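Local coordinates for uncharacterized protein Atu2773 (Agrobacterium tumefaciens, PDB 2QV5), which is of unknown function but belongs to the divergent polysaccharide deacetylase family, whose fold is related to that of carbohydrate esterases, at residues A[34-39]-A[225-230]; A[114-119]-A[145-150]; A[157-162]-A[242-247]; A[183-188]-A[204-209]. One frame throughout, in Å; residues are numbered along the deposited sequence.

Contact 1: A[34-39]-A[225-230]; sequences IVVGGL and AAISKW
Ile34 and Val36 of strand 34-39 meet Ile227 and Trp230 of helix 225-230 through apolar groups alone. The aliphatic part centres on Ile227. Its CG2 lies 3.8 Å from CG2 of Ile34, and the two side chains lie alongside each other, pointing opposite ways. Its CD1 reaches further and meets CG2 of Val36 tip to tip at 3.8 Å. Ile34 keeps CG2 anti to its backbone N and CG1 anti to its carbonyl carbon (chi1 -68°). The two branches therefore part, one to Ile227 and one to the tryptophan. In the aromatic part, CD1 of Ile34 comes obliquely to the six-membered ring of Trp230, 3.8 Å from CZ3 and nearly as close to CE3. The indole is swung out to this place with CG anti to the backbone N (chi1 -170°).

Helix 221-233 packs here on the outside of strand 30-39, a stave of the parallel barrel. The segment axes are 10.8 Å apart at closest and run nearly antiparallel, at 155°. Leu203 of helix 193-210 also touches Ile34, while Leu200 and Glu204 touch Trp230. Val35 points away from the helix into the barrel, where it touches Leu159 and Val244.

All four touching residues are buried, and no hydrogen bond crosses between the segments. The helix is thus held to this part of the strand by shape and by exclusion of water.

Contact 2: A[114-119]-A[145-150]; sequences DRLHRS and EPVMRD
A histidine-carboxylate hydrogen bond, His117 to Asp150, joins two helices that lie side by side on the outside of a parallel beta/alpha barrel. NE2 of His117 donates to OD1 of Asp150 at 3.1 Å, and the bond is nearly straight, 166° at the hydrogen. The oxygen lies at the ring edge, close to the ring plane. The nitrogen, in contrast, stands well above the carboxylate plane, and the two planes are turned 45° apart.

Helices 109-120 and 141-153 run roughly parallel here, with their segment axes inclined by 38°. Strand 128-131 comes between them in the chain, and Leu116 also rests on Ile86 of strand 82-88.

Beside the polar pair, CD2 of Leu116 approaches OD2 of Asp150 at 3.4 Å. The same methyl lies 4.3 Å from CG1 of Val147, a looser apolar contact. Asp150 holds CG anti to its backbone N, which carries the carboxylate across to the other helix. Its OD2 forms a salt bridge with NE of Arg154, the residue that follows helix 141-153.

Contact 3: A[157-162]-A[242-247]; sequences LFLDDG and VGVSAL
Leu157 packs against Val244 and Ser245, and so joins the end of the ordered chain to a strand of a closed parallel beta/alpha barrel, consistent with the barrel of polysaccharide deacetylases. Strand 157-160 pairs with 128-131 and 180-186. The segment 242-247 follows strand 239-241 and makes a short, weakly bonded helical turn. Val244 packs against the inward side chains Leu157 and Leu159.

The side chains of Leu157 and Val244 pass at a slant. CD1 of Leu157 faces CG1 of Val244 at 3.9 Å. CD2 of Leu157 reaches the next residue, 3.7 Å from CA of Ser245, while staying near CG1 of Val244. Leu157 sets its CG between the backbone N and the carbonyl carbon (chi1 67°), a position less usual for leucine. From there the fork opens onto the helical turn.

Leu159 points to the same side of the strand but touches more lightly. Its CD2 is 4.4 Å from CG2 of Val244. Val35 of strand 30-39 touches both Leu159 and Val244. Val244 thus lies between strands 157-160 and 30-39.

Polar groups fix the turn. Val244 N bonds to OG1 of Thr58, and Ser245 N to OE2 of Glu81. At the far end of the strand, Asp160 forms an Asx turn: its OD1 accepts from N of Gly162 at 3.0 Å, through the lone pair directed away from OD2.

Contact 4: A[183-188]-A[204-209]; sequences ADVLLD and ERIARR
Asp184 and Ile206 bring the two backbones nearest, with their CA atoms 7.8 Å apart, where the broken strand 180-186 passes helix 193-210. Both elements belong to a beta-alpha-beta unit completed by strand 212-218.

Ile206 carries the helix side of the contact with two methyls. Its CD1 meets CG2 of Val185 at 3.7 Å, the side chains passing at an angle. Its CG2 lies against the carboxylate of Asp184, 3.9 Å from OD1. With CG2 opposite the backbone N (chi1 -61°), the other branch, CG1 to CD1, turns to Val185. Val185 is buried and also packs on Lys199 and Leu203 of the same helix.

Along the helix, Glu204 and Arg208 form a salt bridge one turn apart in the conformer of Arg208 given here. Arg237 pairs with OE1 of Glu204.

The polar end of Asp184 has its main bond elsewhere. This ties the carboxylate to the next strand of the unit, while OD1 lies beside the methyl of Ile206: OD2 of Asp184 accepts from the backbone N of Ile214 in strand 212-218.

Overall arrangement
Contacts 1, 2 and 4 pack helices on the outside of one parallel barrel, and contact 3 lies inside it. Contact 2 is on the other side of the chain's centre from contacts 1 and 4. Val35 links contacts 1 and 3: its CG2 is 3.4 Å from CG2 of Val244. Leu187 joins contacts 4 and 1, with CD1 3.9 Å from CD1 of Ile227. Strands 157-160 and 180-186 are neighbours, and a probable hydrogen bond from Ala183 N to Asp160 O (3.0 Å) connects contacts 3 and 4. Contact 2 reaches contact 3 through CE of Met148, 4.1 Å from CG of Phe158. The centre of contact 2 is about 27 Å from that of contact 1.

Contact 1: A[34-39]-A[225-230]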
# COMPACT_ATOMS: atom_id res chain seq x y z
N ILE A 34 2.34 -1.98 8.77
CA ILE A 34 1.05 -1.27 8.80
C ILE A 34 1.12 -0.21 7.73
O ILE A 34 2.08 0.57 7.71
CB ILE A 34 0.74 -0.60 10.18
CG1 ILE A 34 0.49 -1.65 11.27
CG2 ILE A 34 -0.49 0.33 10.06
CD1 ILE A 34 0.79 -1.15 12.68
N VAL A 35 0.14 -0.21 6.83
CA VAL A 35 0.02 0.82 5.83
C VAL A 35 -1.12 1.78 6.19
O VAL A 35 -2.26 1.37 6.42
CB VAL A 35 -0.24 0.22 4.42
CG1 VAL A 35 -0.22 1.30 3.34
CG2 VAL A 35 0.77 -0.86 4.12
N VAL A 36 -0.79 3.06 6.26
CA VAL A 36 -1.81 4.09 6.38
C VAL A 36 -1.89 4.77 5.02
O VAL A 36 -0.93 5.43 4.59
CB VAL A 36 -1.54 5.09 7.53
CG1 VAL A 36 -2.63 6.17 7.55
CG2 VAL A 36 -1.50 4.37 8.87
N GLY A 37 -3.02 4.60 4.35
CA GLY A 37 -3.17 5.11 3.00
C GLY A 37 -4.00 6.38 2.91
O GLY A 37 -4.45 6.92 3.93
N GLY A 38 -4.19 6.86 1.69
CA GLY A 38 -4.99 8.06 1.47
C GLY A 38 -4.22 9.37 1.53
O GLY A 38 -4.83 10.44 1.47
N LEU A 39 -2.89 9.32 1.64
CA LEU A 39 -2.08 10.56 1.68
C LEU A 39 -2.23 11.38 0.41
O LEU A 39 -2.27 10.83 -0.70
CB LEU A 39 -0.60 10.28 1.98
CG LEU A 39 -0.32 10.27 3.48
CD1 LEU A 39 -0.61 8.93 4.11
CD2 LEU A 39 1.10 10.67 3.74
N ALA A 225 -4.11 8.31 15.33
CA ALA A 225 -3.87 8.33 16.77
C ALA A 225 -3.67 6.91 17.36
O ALA A 225 -2.71 6.68 18.11
CB ALA A 225 -4.99 9.11 17.51
N ALA A 226 -4.53 5.97 16.99
CA ALA A 226 -4.47 4.60 17.49
C ALA A 226 -3.25 3.86 16.98
O ALA A 226 -2.59 3.17 17.74
CB ALA A 226 -5.73 3.82 17.13
N ILE A 227 -2.96 4.01 15.68
CA ILE A 227 -1.80 3.37 15.05
C ILE A 227 -0.49 3.96 15.56
O ILE A 227 0.43 3.21 15.88
CB ILE A 227 -1.90 3.39 13.50
CG1 ILE A 227 -3.05 2.47 13.06
CG2 ILE A 227 -0.59 2.98 12.80
CD1 ILE A 227 -3.41 2.63 11.65
N SER A 228 -0.41 5.28 15.69
CA SER A 228 0.80 5.90 16.27
C SER A 228 1.15 5.32 17.63
O SER A 228 2.28 4.91 17.86
CB SER A 228 0.65 7.42 16.39
OG SER A 228 0.48 8.01 15.11
N LYS A 229 0.16 5.29 18.52
CA LYS A 229 0.35 4.80 19.89
C LYS A 229 0.74 3.31 19.94
O LYS A 229 1.70 2.94 20.62
CB LYS A 229 -0.93 5.05 20.69
CG LYS A 229 -0.89 4.59 22.14
CD LYS A 229 -2.28 4.71 22.76
CE LYS A 229 -2.28 4.32 24.23
NZ LYS A 229 -1.52 3.07 24.49
N TRP A 230 -0.02 2.47 19.23
CA TRP A 230 0.23 1.03 19.18
C TRP A 230 1.62 0.67 18.61
O TRP A 230 2.33 -0.16 19.19
CB TRP A 230 -0.88 0.33 18.38
CG TRP A 230 -0.86 -1.18 18.48
CD1 TRP A 230 -1.51 -1.96 19.39
CD2 TRP A 230 -0.14 -2.08 17.63
NE1 TRP A 230 -1.24 -3.28 19.16
CE2 TRP A 230 -0.40 -3.39 18.09
CE3 TRP A 230 0.71 -1.91 16.52
CZ2 TRP A 230 0.16 -4.53 17.48
CZ3 TRP A 230 1.27 -3.04 15.92
CH2 TRP A 230 0.98 -4.33 16.41

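Contact 2: A[114-119]-A[145-150]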
# COMPACT_ATOMS: atom_id res chain seq x y z
N ASP A 114 -1.65 2.97 -19.92
CA ASP A 114 -1.46 4.42 -20.00
C ASP A 114 -1.96 5.15 -18.75
O ASP A 114 -1.32 6.08 -18.28
CB ASP A 114 -2.13 4.99 -21.25
CG ASP A 114 -1.33 4.72 -22.53
OD1 ASP A 114 -0.08 4.70 -22.45
OD2 ASP A 114 -1.96 4.53 -23.60
N ARG A 115 -3.10 4.71 -18.22
CA ARG A 115 -3.67 5.27 -17.00
C ARG A 115 -2.77 5.01 -15.81
O ARG A 115 -2.57 5.90 -14.99
CB ARG A 115 -5.03 4.64 -16.72
CG ARG A 115 -6.17 5.26 -17.51
CD ARG A 115 -7.40 4.40 -17.43
NE ARG A 115 -8.48 4.96 -18.23
CZ ARG A 115 -9.46 4.24 -18.76
NH1 ARG A 115 -10.39 4.83 -19.49
NH2 ARG A 115 -9.49 2.93 -18.58
N LEU A 116 -2.28 3.78 -15.73
CA LEU A 116 -1.32 3.33 -14.71
C LEU A 116 -0.06 4.18 -14.72
O LEU A 116 0.39 4.66 -13.68
CB LEU A 116 -0.94 1.87 -14.97
CG LEU A 116 0.11 1.23 -14.07
CD1 LEU A 116 -0.39 1.23 -12.63
CD2 LEU A 116 0.47 -0.18 -14.51
N HIS A 117 0.50 4.37 -15.91
CA HIS A 117 1.72 5.15 -16.10
C HIS A 117 1.56 6.61 -15.70
O HIS A 117 2.50 7.22 -15.19
CB HIS A 117 2.19 5.05 -17.56
CG HIS A 117 2.80 3.73 -17.91
ND1 HIS A 117 3.32 3.46 -19.15
CD2 HIS A 117 2.97 2.60 -17.17
CE1 HIS A 117 3.79 2.23 -19.17
NE2 HIS A 117 3.59 1.68 -17.99
N ARG A 118 0.38 7.17 -15.94
CA ARG A 118 0.10 8.53 -15.49
C ARG A 118 0.16 8.64 -13.96
O ARG A 118 0.74 9.59 -13.45
CB ARG A 118 -1.25 9.01 -16.02
CG ARG A 118 -1.20 9.38 -17.50
CD ARG A 118 -2.35 10.29 -17.89
NE ARG A 118 -3.66 9.61 -17.94
CZ ARG A 118 -4.08 8.81 -18.92
NH1 ARG A 118 -3.30 8.54 -19.97
NH2 ARG A 118 -5.29 8.28 -18.86
N SER A 119 -0.43 7.68 -13.25
CA SER A 119 -0.36 7.66 -11.78
C SER A 119 1.07 7.44 -11.27
O SER A 119 1.50 8.14 -10.34
CB SER A 119 -1.27 6.57 -11.22
OG SER A 119 -2.63 6.93 -11.35
N GLU A 145 -4.15 -9.07 -15.25
CA GLU A 145 -2.88 -9.64 -15.71
C GLU A 145 -1.88 -8.66 -16.41
O GLU A 145 -0.71 -8.63 -16.01
CB GLU A 145 -3.07 -10.94 -16.51
CG GLU A 145 -1.81 -11.79 -16.58
CD GLU A 145 -1.93 -12.96 -17.56
OE1 GLU A 145 -3.03 -13.54 -17.70
OE2 GLU A 145 -0.90 -13.30 -18.18
N PRO A 146 -2.32 -7.86 -17.42
CA PRO A 146 -1.34 -6.94 -18.04
C PRO A 146 -0.79 -5.91 -17.05
O PRO A 146 0.37 -5.52 -17.15
CB PRO A 146 -2.15 -6.21 -19.11
CG PRO A 146 -3.35 -7.02 -19.33
CD PRO A 146 -3.65 -7.69 -18.03
N VAL A 147 -1.65 -5.48 -16.13
CA VAL A 147 -1.33 -4.47 -15.11
C VAL A 147 -0.26 -5.03 -14.17
O VAL A 147 0.76 -4.38 -13.91
CB VAL A 147 -2.61 -4.04 -14.36
CG1 VAL A 147 -2.31 -3.12 -13.18
CG2 VAL A 147 -3.57 -3.37 -15.33
N MET A 148 -0.49 -6.25 -13.69
CA MET A 148 0.44 -6.91 -12.79
C MET A 148 1.76 -7.28 -13.46
O MET A 148 2.81 -7.30 -12.81
CB MET A 148 -0.21 -8.12 -12.12
CG MET A 148 -1.26 -7.71 -11.05
SD MET A 148 -1.74 -9.07 -10.00
CE MET A 148 -0.24 -9.26 -9.04
N ARG A 149 1.71 -7.56 -14.76
CA ARG A 149 2.94 -7.79 -15.54
C ARG A 149 3.78 -6.51 -15.67
O ARG A 149 5.00 -6.55 -15.49
CB ARG A 149 2.62 -8.35 -16.91
CG ARG A 149 2.18 -9.81 -16.89
CD ARG A 149 2.13 -10.37 -18.30
NE ARG A 149 1.62 -11.74 -18.32
CZ ARG A 149 2.38 -12.83 -18.17
NH1 ARG A 149 3.69 -12.72 -17.97
NH2 ARG A 149 1.82 -14.03 -18.19
N ASP A 150 3.13 -5.37 -15.96
CA ASP A 150 3.83 -4.09 -16.01
C ASP A 150 4.48 -3.73 -14.66
O ASP A 150 5.67 -3.40 -14.61
CB ASP A 150 2.91 -2.95 -16.46
CG ASP A 150 3.65 -1.62 -16.60
OD1 ASP A 150 4.26 -1.38 -17.66
OD2 ASP A 150 3.64 -0.83 -15.63

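Contact 3: A[157-162]-A[242-247]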
# COMPACT_ATOMS: atom_id res chain seq x y z
N LEU A 157 6.60 -4.15 -5.88
CA LEU A 157 5.72 -5.12 -5.23
C LEU A 157 4.28 -4.69 -5.42
O LEU A 157 4.02 -3.52 -5.65
CB LEU A 157 6.05 -5.23 -3.74
CG LEU A 157 5.79 -4.05 -2.78
CD1 LEU A 157 4.37 -4.04 -2.22
CD2 LEU A 157 6.76 -4.20 -1.66
N PHE A 158 3.35 -5.64 -5.30
CA PHE A 158 1.91 -5.37 -5.37
C PHE A 158 1.27 -5.77 -4.04
O PHE A 158 1.30 -6.94 -3.64
CB PHE A 158 1.29 -6.17 -6.54
CG PHE A 158 -0.17 -5.87 -6.81
CD1 PHE A 158 -0.53 -4.99 -7.83
CD2 PHE A 158 -1.17 -6.48 -6.08
CE1 PHE A 158 -1.87 -4.71 -8.10
CE2 PHE A 158 -2.52 -6.21 -6.33
CZ PHE A 158 -2.87 -5.32 -7.34
N LEU A 159 0.70 -4.81 -3.33
CA LEU A 159 -0.02 -5.10 -2.10
C LEU A 159 -1.52 -5.03 -2.38
O LEU A 159 -2.05 -4.01 -2.80
CB LEU A 159 0.40 -4.12 -0.99
CG LEU A 159 -0.31 -4.29 0.36
CD1 LEU A 159 0.12 -5.57 1.07
CD2 LEU A 159 -0.09 -3.10 1.25
N ASP A 160 -2.20 -6.15 -2.19
CA ASP A 160 -3.64 -6.20 -2.37
C ASP A 160 -4.25 -5.97 -0.99
O ASP A 160 -3.89 -6.65 -0.02
CB ASP A 160 -4.01 -7.55 -2.99
CG ASP A 160 -5.49 -7.65 -3.41
OD1 ASP A 160 -6.39 -7.27 -2.63
OD2 ASP A 160 -5.74 -8.15 -4.53
N ASP A 161 -5.17 -5.02 -0.88
CA ASP A 161 -5.71 -4.67 0.45
C ASP A 161 -6.67 -5.71 1.07
O ASP A 161 -7.05 -5.61 2.24
CB ASP A 161 -6.32 -3.25 0.46
CG ASP A 161 -7.67 -3.17 -0.21
OD1 ASP A 161 -8.07 -4.11 -0.93
OD2 ASP A 161 -8.34 -2.12 -0.04
N GLY A 162 -7.07 -6.69 0.26
CA GLY A 162 -7.88 -7.82 0.72
C GLY A 162 -9.37 -7.55 0.81
O GLY A 162 -10.12 -8.39 1.30
N VAL A 242 8.01 -3.19 10.52
CA VAL A 242 8.90 -3.09 9.38
C VAL A 242 8.14 -2.56 8.17
O VAL A 242 6.91 -2.64 8.13
CB VAL A 242 9.56 -4.46 9.03
CG1 VAL A 242 10.32 -5.01 10.24
CG2 VAL A 242 8.53 -5.48 8.56
N GLY A 243 8.86 -2.01 7.19
CA GLY A 243 8.24 -1.63 5.91
C GLY A 243 7.62 -2.83 5.21
O GLY A 243 8.06 -3.97 5.42
N VAL A 244 6.58 -2.59 4.40
CA VAL A 244 5.90 -3.64 3.63
C VAL A 244 6.85 -4.50 2.80
O VAL A 244 6.68 -5.72 2.74
CB VAL A 244 4.76 -3.05 2.75
CG1 VAL A 244 4.35 -4.00 1.63
CG2 VAL A 244 3.56 -2.77 3.61
N SER A 245 7.85 -3.86 2.17
CA SER A 245 8.84 -4.57 1.35
C SER A 245 9.56 -5.68 2.10
O SER A 245 9.94 -6.70 1.51
CB SER A 245 9.86 -3.60 0.77
OG SER A 245 10.82 -4.31 0.00
N ALA A 246 9.78 -5.49 3.40
CA ALA A 246 10.46 -6.52 4.23
C ALA A 246 9.64 -7.81 4.31
O ALA A 246 10.20 -8.90 4.50
CB ALA A 246 10.77 -6.00 5.60
N LEU A 247 8.33 -7.69 4.11
CA LEU A 247 7.41 -8.82 4.28
C LEU A 247 6.95 -9.47 2.99
O LEU A 247 6.66 -10.66 2.97
CB LEU A 247 6.18 -8.37 5.06
CG LEU A 247 6.35 -7.91 6.49
CD1 LEU A 247 4.98 -7.81 7.13
CD2 LEU A 247 7.24 -8.86 7.25

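Contact 4: A[183-188]-A[204-209]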
# COMPACT_ATOMS: atom_id res chain seq x y z
N ALA A 183 -3.04 -7.95 2.50
CA ALA A 183 -3.19 -7.46 3.86
C ALA A 183 -3.97 -8.50 4.63
O ALA A 183 -4.92 -9.09 4.11
CB ALA A 183 -3.93 -6.13 3.90
N ASP A 184 -3.53 -8.74 5.86
CA ASP A 184 -4.18 -9.67 6.77
C ASP A 184 -5.38 -9.05 7.49
O ASP A 184 -6.37 -9.74 7.77
CB ASP A 184 -3.18 -10.16 7.82
CG ASP A 184 -2.02 -10.95 7.21
OD1 ASP A 184 -2.16 -12.18 7.05
OD2 ASP A 184 -0.97 -10.34 6.91
N VAL A 185 -5.28 -7.76 7.83
CA VAL A 185 -6.31 -7.10 8.64
C VAL A 185 -6.60 -5.70 8.10
O VAL A 185 -5.66 -4.94 7.85
CB VAL A 185 -5.87 -6.98 10.14
CG1 VAL A 185 -7.00 -6.42 11.02
CG2 VAL A 185 -5.39 -8.31 10.69
N LEU A 186 -7.88 -5.37 7.91
CA LEU A 186 -8.31 -3.99 7.75
C LEU A 186 -8.57 -3.40 9.14
O LEU A 186 -9.47 -3.84 9.86
CB LEU A 186 -9.56 -3.89 6.87
CG LEU A 186 -10.31 -2.54 6.81
CD1 LEU A 186 -9.49 -1.43 6.16
CD2 LEU A 186 -11.66 -2.70 6.11
N LEU A 187 -7.77 -2.41 9.51
CA LEU A 187 -7.79 -1.91 10.89
C LEU A 187 -8.93 -0.95 11.20
O LEU A 187 -9.38 -0.89 12.35
CB LEU A 187 -6.45 -1.25 11.25
CG LEU A 187 -5.18 -2.10 11.09
CD1 LEU A 187 -3.96 -1.19 11.18
CD2 LEU A 187 -5.09 -3.24 12.10
N ASP A 188 -9.41 -0.23 10.20
CA ASP A 188 -10.42 0.81 10.42
C ASP A 188 -11.66 0.74 9.51
O ASP A 188 -12.11 1.77 8.99
CB ASP A 188 -9.77 2.19 10.34
CG ASP A 188 -9.10 2.45 8.98
OD1 ASP A 188 -9.18 1.58 8.08
OD2 ASP A 188 -8.50 3.52 8.81
N GLU A 204 -1.87 -8.40 15.83
CA GLU A 204 -0.82 -8.94 16.67
C GLU A 204 -0.95 -10.46 16.77
O GLU A 204 0.03 -11.17 16.61
CB GLU A 204 -0.86 -8.28 18.05
CG GLU A 204 0.08 -8.95 19.03
CD GLU A 204 0.18 -8.23 20.36
OE1 GLU A 204 -0.34 -7.10 20.49
OE2 GLU A 204 0.81 -8.80 21.27
N ARG A 205 -2.17 -10.95 17.00
CA ARG A 205 -2.44 -12.39 17.08
C ARG A 205 -2.01 -13.15 15.81
O ARG A 205 -1.32 -14.17 15.90
CB ARG A 205 -3.93 -12.63 17.38
CG ARG A 205 -4.33 -14.11 17.34
CD ARG A 205 -5.82 -14.38 17.63
NE ARG A 205 -6.77 -13.42 17.05
CZ ARG A 205 -7.19 -13.41 15.79
NH1 ARG A 205 -6.76 -14.29 14.90
NH2 ARG A 205 -8.06 -12.49 15.41
N ILE A 206 -2.42 -12.64 14.65
CA ILE A 206 -2.05 -13.22 13.35
C ILE A 206 -0.53 -13.15 13.10
O ILE A 206 0.07 -14.13 12.67
CB ILE A 206 -2.84 -12.55 12.18
CG1 ILE A 206 -4.34 -12.77 12.38
CG2 ILE A 206 -2.40 -13.09 10.80
CD1 ILE A 206 -5.22 -11.88 11.54
N ALA A 207 0.07 -12.00 13.37
CA ALA A 207 1.52 -11.83 13.30
C ALA A 207 2.28 -12.81 14.18
O ALA A 207 3.25 -13.39 13.74
CB ALA A 207 1.92 -10.41 13.66
N ARG A 208 1.84 -12.99 15.43
CA ARG A 208 2.55 -13.88 16.35
C ARG A 208 2.51 -15.32 15.86
O ARG A 208 3.54 -16.01 15.87
CB ARG A 208 2.04 -13.76 17.79
CG ARG A 208 2.95 -14.45 18.80
CD ARG A 208 2.64 -14.06 20.24
NE ARG A 208 3.14 -12.72 20.54
CZ ARG A 208 2.37 -11.68 20.83
NH1 ARG A 208 1.05 -11.81 20.88
NH2 ARG A 208 2.92 -10.50 21.10
N ARG A 209 1.34 -15.76 15.39
CA ARG A 209 1.16 -17.13 14.89
C ARG A 209 1.87 -17.38 13.55
O ARG A 209 2.53 -18.40 13.38
CB ARG A 209 -0.34 -17.44 14.79
CG ARG A 209 -0.66 -18.81 14.18
CD ARG A 209 -2.12 -19.17 14.27
NE ARG A 209 -2.55 -19.39 15.65
CZ ARG A 209 -2.52 -20.57 16.28
NH1 ARG A 209 -2.09 -21.67 15.66
NH2 ARG A 209 -2.93 -20.65 17.53